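PDB 3WKY: prophenoloxidase b from Marsupenaeus japonicus, which is a type 3 copper protein and the precursor of a phenoloxidase, which probably oxidises monophenols and o-diphenols. Local coordinates for residues A[489-494]-A[499-504]; A[643-648]-A[655-660]. One frame throughout, in Å; residues are numbered along the deposited sequence.

Interaction 1. Residues A[489-494]-A[499-504]. With NAG (2-acetamido-2-deoxy-beta-D-glucopyranose), chain E.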
# COMPACT_ATOMS: atom_id res chain seq x y z
N ILE A 489 28.66 -41.37 31.54
CA ILE A 489 29.65 -41.17 30.51
C ILE A 489 30.82 -42.10 30.82
O ILE A 489 31.35 -42.09 31.93
CB ILE A 489 30.19 -39.73 30.51
CG1 ILE A 489 29.03 -38.71 30.47
CG2 ILE A 489 31.14 -39.51 29.34
CD1 ILE A 489 28.05 -38.92 29.32
N THR A 490 31.20 -42.91 29.84
CA THR A 490 32.38 -43.76 29.97
C THR A 490 33.54 -43.05 29.29
O THR A 490 33.45 -42.70 28.11
CB THR A 490 32.15 -45.13 29.31
OG1 THR A 490 30.99 -45.75 29.89
CG2 THR A 490 33.37 -46.04 29.51
N VAL A 491 34.63 -42.82 30.03
CA VAL A 491 35.79 -42.16 29.46
C VAL A 491 37.07 -42.98 29.66
O VAL A 491 37.09 -43.92 30.46
CB VAL A 491 36.01 -40.76 30.06
CG1 VAL A 491 34.74 -39.92 29.93
CG2 VAL A 491 36.43 -40.86 31.52
N ASN A 492 38.11 -42.64 28.92
CA ASN A 492 39.42 -43.23 29.14
C ASN A 492 40.49 -42.17 29.31
O ASN A 492 40.57 -41.22 28.53
CB ASN A 492 39.83 -44.16 28.00
CG ASN A 492 41.11 -44.94 28.31
OD1 ASN A 492 41.17 -45.66 29.31
ND2 ASN A 492 42.13 -44.78 27.47
N ASN A 493 41.29 -42.32 30.36
CA ASN A 493 42.48 -41.51 30.54
C ASN A 493 43.66 -42.37 30.12
O ASN A 493 44.04 -43.30 30.84
CB ASN A 493 42.62 -41.10 32.00
CG ASN A 493 43.90 -40.35 32.29
OD1 ASN A 493 44.72 -40.11 31.40
ND2 ASN A 493 44.08 -39.95 33.54
N PRO A 494 44.22 -42.09 28.93
CA PRO A 494 45.33 -42.90 28.40
C PRO A 494 46.68 -42.42 28.90
O PRO A 494 47.70 -43.00 28.53
CB PRO A 494 45.22 -42.67 26.90
CG PRO A 494 44.70 -41.25 26.79
CD PRO A 494 43.73 -41.11 27.95
N LYS A 499 43.97 -36.92 35.74
CA LYS A 499 43.60 -35.78 34.91
C LYS A 499 42.28 -35.21 35.39
O LYS A 499 41.35 -35.96 35.71
CB LYS A 499 43.48 -36.20 33.45
CG LYS A 499 44.78 -36.60 32.76
CD LYS A 499 45.69 -35.41 32.56
CE LYS A 499 46.94 -35.80 31.78
NZ LYS A 499 47.90 -34.67 31.68
N ARG A 500 42.20 -33.88 35.46
CA ARG A 500 40.95 -33.20 35.77
C ARG A 500 40.25 -32.92 34.45
O ARG A 500 40.90 -32.61 33.45
CB ARG A 500 41.20 -31.87 36.47
CG ARG A 500 41.90 -31.94 37.81
CD ARG A 500 41.96 -30.56 38.46
NE ARG A 500 42.39 -29.51 37.54
CZ ARG A 500 43.65 -29.34 37.14
NH1 ARG A 500 44.60 -30.14 37.59
NH2 ARG A 500 43.96 -28.36 36.29
N MET A 501 38.93 -33.02 34.44
CA MET A 501 38.21 -32.62 33.24
C MET A 501 36.87 -31.97 33.56
O MET A 501 36.33 -32.15 34.66
CB MET A 501 38.01 -33.82 32.33
CG MET A 501 37.16 -34.86 32.94
SD MET A 501 35.78 -35.14 31.84
CE MET A 501 35.80 -36.92 31.80
N LYS A 502 36.38 -31.20 32.60
CA LYS A 502 35.03 -30.65 32.68
C LYS A 502 34.19 -31.32 31.58
O LYS A 502 34.59 -31.35 30.42
CB LYS A 502 35.07 -29.13 32.51
CG LYS A 502 33.70 -28.50 32.22
CD LYS A 502 33.69 -27.02 32.58
CE LYS A 502 33.34 -26.84 34.05
NZ LYS A 502 33.36 -25.40 34.46
N LEU A 503 33.06 -31.90 31.97
CA LEU A 503 32.15 -32.49 31.00
C LEU A 503 31.18 -31.39 30.56
O LEU A 503 30.68 -30.63 31.39
CB LEU A 503 31.39 -33.66 31.61
CG LEU A 503 32.21 -34.95 31.68
CD1 LEU A 503 31.47 -36.00 32.49
CD2 LEU A 503 32.47 -35.45 30.26
N ARG A 504 30.94 -31.30 29.26
CA ARG A 504 30.06 -30.27 28.71
C ARG A 504 29.05 -30.99 27.87
O ARG A 504 29.40 -31.63 26.88
CB ARG A 504 30.87 -29.33 27.84
CG ARG A 504 32.01 -28.65 28.57
CD ARG A 504 32.86 -27.86 27.62
NE ARG A 504 34.02 -27.29 28.30
CZ ARG A 504 34.03 -26.12 28.92
NH1 ARG A 504 32.93 -25.35 28.94
NH2 ARG A 504 35.14 -25.71 29.51
C1 NAG E . 47.21 -32.94 28.40
C2 NAG E . 47.20 -31.70 27.49
C3 NAG E . 48.21 -30.60 27.82
C4 NAG E . 48.77 -30.63 29.24
C5 NAG E . 49.08 -32.07 29.61
C6 NAG E . 49.76 -32.14 30.97
C7 NAG E . 46.48 -32.39 25.24
C8 NAG E . 46.66 -33.64 24.42
N2 NAG E . 47.45 -32.11 26.12
O3 NAG E . 47.60 -29.34 27.61
O4 NAG E . 49.94 -29.86 29.32
O5 NAG E . 47.85 -32.74 29.65
O6 NAG E . 48.96 -31.47 31.93
O7 NAG E . 45.48 -31.69 25.07
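The side-chain nitrogen ND2 of Asn493 is held by two carbonyl oxygens, those of Asp497 and Ile538, while it lies 3.5 Å from CG of Lys499. Its OD1 is bonded to OG1 of Thr495, so both ends of this buried amide are satisfied. The setting is a beta-arch in the Ig-like beta sandwich of the hemocyanin family. Strand 485-493 belongs to a three-stranded antiparallel sheet, and after a short loop strand 501-509 joins the larger mixed sheet facing it. No hydrogen bond links the two segments; they meet through side chains, three pairs of them. Lysine suits the loop end of the arch because its side chain crosses that of Asn493 at about a right angle, with CG against the amide, while its ammonium can travel on. A bend at chi2 (-69°) followed by an extended end carries NZ away to the sugar, where it donates to the ring oxygen O5 of NAG at 2.8 Å, on the glycan borne by Asn422. With an alanine here, that O5 would probably lose its donor and the Asn493 amide the methylene CG lying against it. Further in, apolar residues take over. Val491 and Met501 meet tip to tip, the flexible methionine turning to fit the branched valine. CG of Met501 sits between the backbone N and the carbonyl carbon (chi1 64°), and the chain bends twice beyond, which brings the methyl CE up to both valine branches. Deeper still, Ile489 and Leu503 slide past one another in opposite directions, with Ile489 CG1 4.2 Å from Leu503 CD1.

Interaction 2. Residues A[643-648]-A[655-660]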
# COMPACT_ATOMS: atom_id res chain seq x y z
N ALA A 643 30.60 -29.78 8.08
CA ALA A 643 29.23 -29.55 7.63
C ALA A 643 28.19 -30.05 8.62
O ALA A 643 27.11 -29.49 8.72
CB ALA A 643 29.00 -30.19 6.27
N THR A 644 28.50 -31.13 9.34
CA THR A 644 27.53 -31.75 10.25
C THR A 644 28.09 -31.88 11.66
O THR A 644 29.31 -31.82 11.85
CB THR A 644 27.08 -33.13 9.74
OG1 THR A 644 28.20 -34.03 9.73
CG2 THR A 644 26.51 -33.02 8.32
N ILE A 645 27.21 -32.03 12.64
CA ILE A 645 27.65 -32.22 14.01
C ILE A 645 28.35 -33.58 14.11
O ILE A 645 29.31 -33.72 14.84
CB ILE A 645 26.50 -32.08 15.05
CG1 ILE A 645 27.04 -32.10 16.48
CG2 ILE A 645 25.40 -33.12 14.83
CD1 ILE A 645 28.00 -30.95 16.79
N GLU A 646 27.89 -34.54 13.31
CA GLU A 646 28.55 -35.85 13.22
C GLU A 646 30.01 -35.73 12.78
O GLU A 646 30.92 -36.28 13.42
CB GLU A 646 27.77 -36.78 12.28
CG GLU A 646 26.39 -37.20 12.81
CD GLU A 646 25.26 -36.21 12.49
OE1 GLU A 646 25.52 -35.06 12.07
OE2 GLU A 646 24.08 -36.59 12.67
N ASP A 647 30.25 -35.01 11.68
CA ASP A 647 31.61 -34.80 11.18
C ASP A 647 32.46 -34.05 12.19
O ASP A 647 33.64 -34.35 12.36
CB ASP A 647 31.61 -34.01 9.86
CG ASP A 647 31.14 -34.84 8.67
OD1 ASP A 647 30.94 -36.07 8.83
OD2 ASP A 647 30.98 -34.26 7.58
N PHE A 648 31.86 -33.07 12.85
CA PHE A 648 32.57 -32.28 13.86
C PHE A 648 33.06 -33.16 15.01
O PHE A 648 34.23 -33.10 15.39
CB PHE A 648 31.62 -31.21 14.40
CG PHE A 648 32.23 -30.32 15.46
CD1 PHE A 648 33.13 -29.33 15.11
CD2 PHE A 648 31.85 -30.45 16.79
CE1 PHE A 648 33.69 -28.49 16.08
CE2 PHE A 648 32.40 -29.61 17.77
CZ PHE A 648 33.33 -28.63 17.41
N MET A 655 35.15 -35.92 22.13
CA MET A 655 33.74 -35.61 21.91
C MET A 655 33.00 -36.85 21.45
O MET A 655 33.53 -37.66 20.68
CB MET A 655 33.57 -34.52 20.85
CG MET A 655 34.31 -33.22 21.09
SD MET A 655 33.93 -32.15 19.66
CE MET A 655 35.07 -30.80 19.94
N MET A 656 31.76 -36.99 21.92
CA MET A 656 30.89 -38.06 21.44
C MET A 656 29.47 -37.55 21.23
O MET A 656 28.98 -36.74 22.02
CB MET A 656 30.89 -39.25 22.41
CG MET A 656 29.93 -40.38 22.03
SD MET A 656 30.42 -41.98 22.75
CE MET A 656 31.89 -42.35 21.78
N LEU A 657 28.83 -38.01 20.17
CA LEU A 657 27.45 -37.60 19.88
C LEU A 657 26.48 -38.73 20.17
O LEU A 657 26.43 -39.73 19.46
CB LEU A 657 27.32 -37.16 18.43
CG LEU A 657 25.94 -36.63 18.04
CD1 LEU A 657 25.68 -35.29 18.74
CD2 LEU A 657 25.80 -36.50 16.51
N GLN A 658 25.72 -38.57 21.24
CA GLN A 658 24.71 -39.54 21.64
C GLN A 658 23.34 -39.04 21.14
O GLN A 658 23.23 -37.93 20.61
CB GLN A 658 24.80 -39.76 23.17
CG GLN A 658 23.53 -40.12 23.95
CD GLN A 658 23.25 -41.61 24.06
OE1 GLN A 658 23.77 -42.42 23.30
NE2 GLN A 658 22.40 -41.97 25.03
N GLU A 659 22.32 -39.87 21.28
CA GLU A 659 20.99 -39.54 20.81
C GLU A 659 19.98 -40.03 21.84
O GLU A 659 20.11 -41.14 22.37
CB GLU A 659 20.78 -40.24 19.47
CG GLU A 659 19.78 -39.60 18.57
CD GLU A 659 19.82 -40.20 17.16
OE1 GLU A 659 19.05 -41.15 16.90
OE2 GLU A 659 20.60 -39.71 16.32
N VAL A 660 18.98 -39.21 22.16
CA VAL A 660 17.89 -39.65 23.03
C VAL A 660 16.55 -39.39 22.36
O VAL A 660 16.46 -38.57 21.44
CB VAL A 660 17.92 -38.97 24.42
CG1 VAL A 660 19.27 -39.20 25.09
CG2 VAL A 660 17.60 -37.48 24.33
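Leu657 rests both of its methyl branches on the first turn of the helix, where Ile645 and Glu646 receive them. Its CD2 lies 3.8 Å from Ile645 CG2 and also touches CG of Glu646, while CD1 approaches Ile645 CG1 at 4.1 Å. A forked leucine is well suited to this place: CD2 bridges the two helix residues, and CD1 stays with the isoleucine. Glu646 meets the leucine mainly with its CG methylene; the carboxyl carbon CD is also near, at 4.1 Å from Leu657 CD2. About one turn on from Ile645, Phe648 meets Met655. The sulfur SD stands 3.5 Å from ring atom CE2 and 4.3 Å from the ring centroid, 46° off the normal, so this Met-aromatic contact is oblique. The methionine runs extended beyond CG (chi2 179°), long enough to lay its methyl CE near CE2 and CZ as well. Together these pairs pack helix 645-650 onto strand 655-664, a central strand of the large mixed sheet in the Ig-like domain, with a short turn joining helix to strand. The start of the helix is fixed by Thr644, whose OG1 accepts from Asp647 N at 3.0 Å, a nearly straight N-cap bond (163°). Threonine fits because its short side chain brings the hydroxyl to the amide of Asp647, which the first turn leaves without a backbone acceptor. Around this shell, His591 of the neighbouring strand 588-598 touches Ile645, Glu646 and Leu657, and the rings of Tyr520 and His652 meet that of Phe648. Beyond Leu657, Glu659 forms a salt bridge with Lys510, and just before the cap Ala643 packs against Lys517 of a neighbouring subunit.

Interaction 1 is complete well before the chain reaches interaction 2, and both belong to the Ig-like part of the protein. Their centres lie about 17 Å apart, and about 6 Å separates the nearest atoms. What they share is the large mixed sheet: strand 501-509 and strand 655-664 lie on either side of strand 588-598, which pairs with both. Interaction 1 joins the large sheet to the three-stranded one, whereas interaction 2 places a helix against the other face, since Met656 and Gln658, alternating with the residues that meet the helix, turn to strand 424-432. The sheet is thus covered by different elements on its two faces, and neither contact includes a residue of the copper pocket.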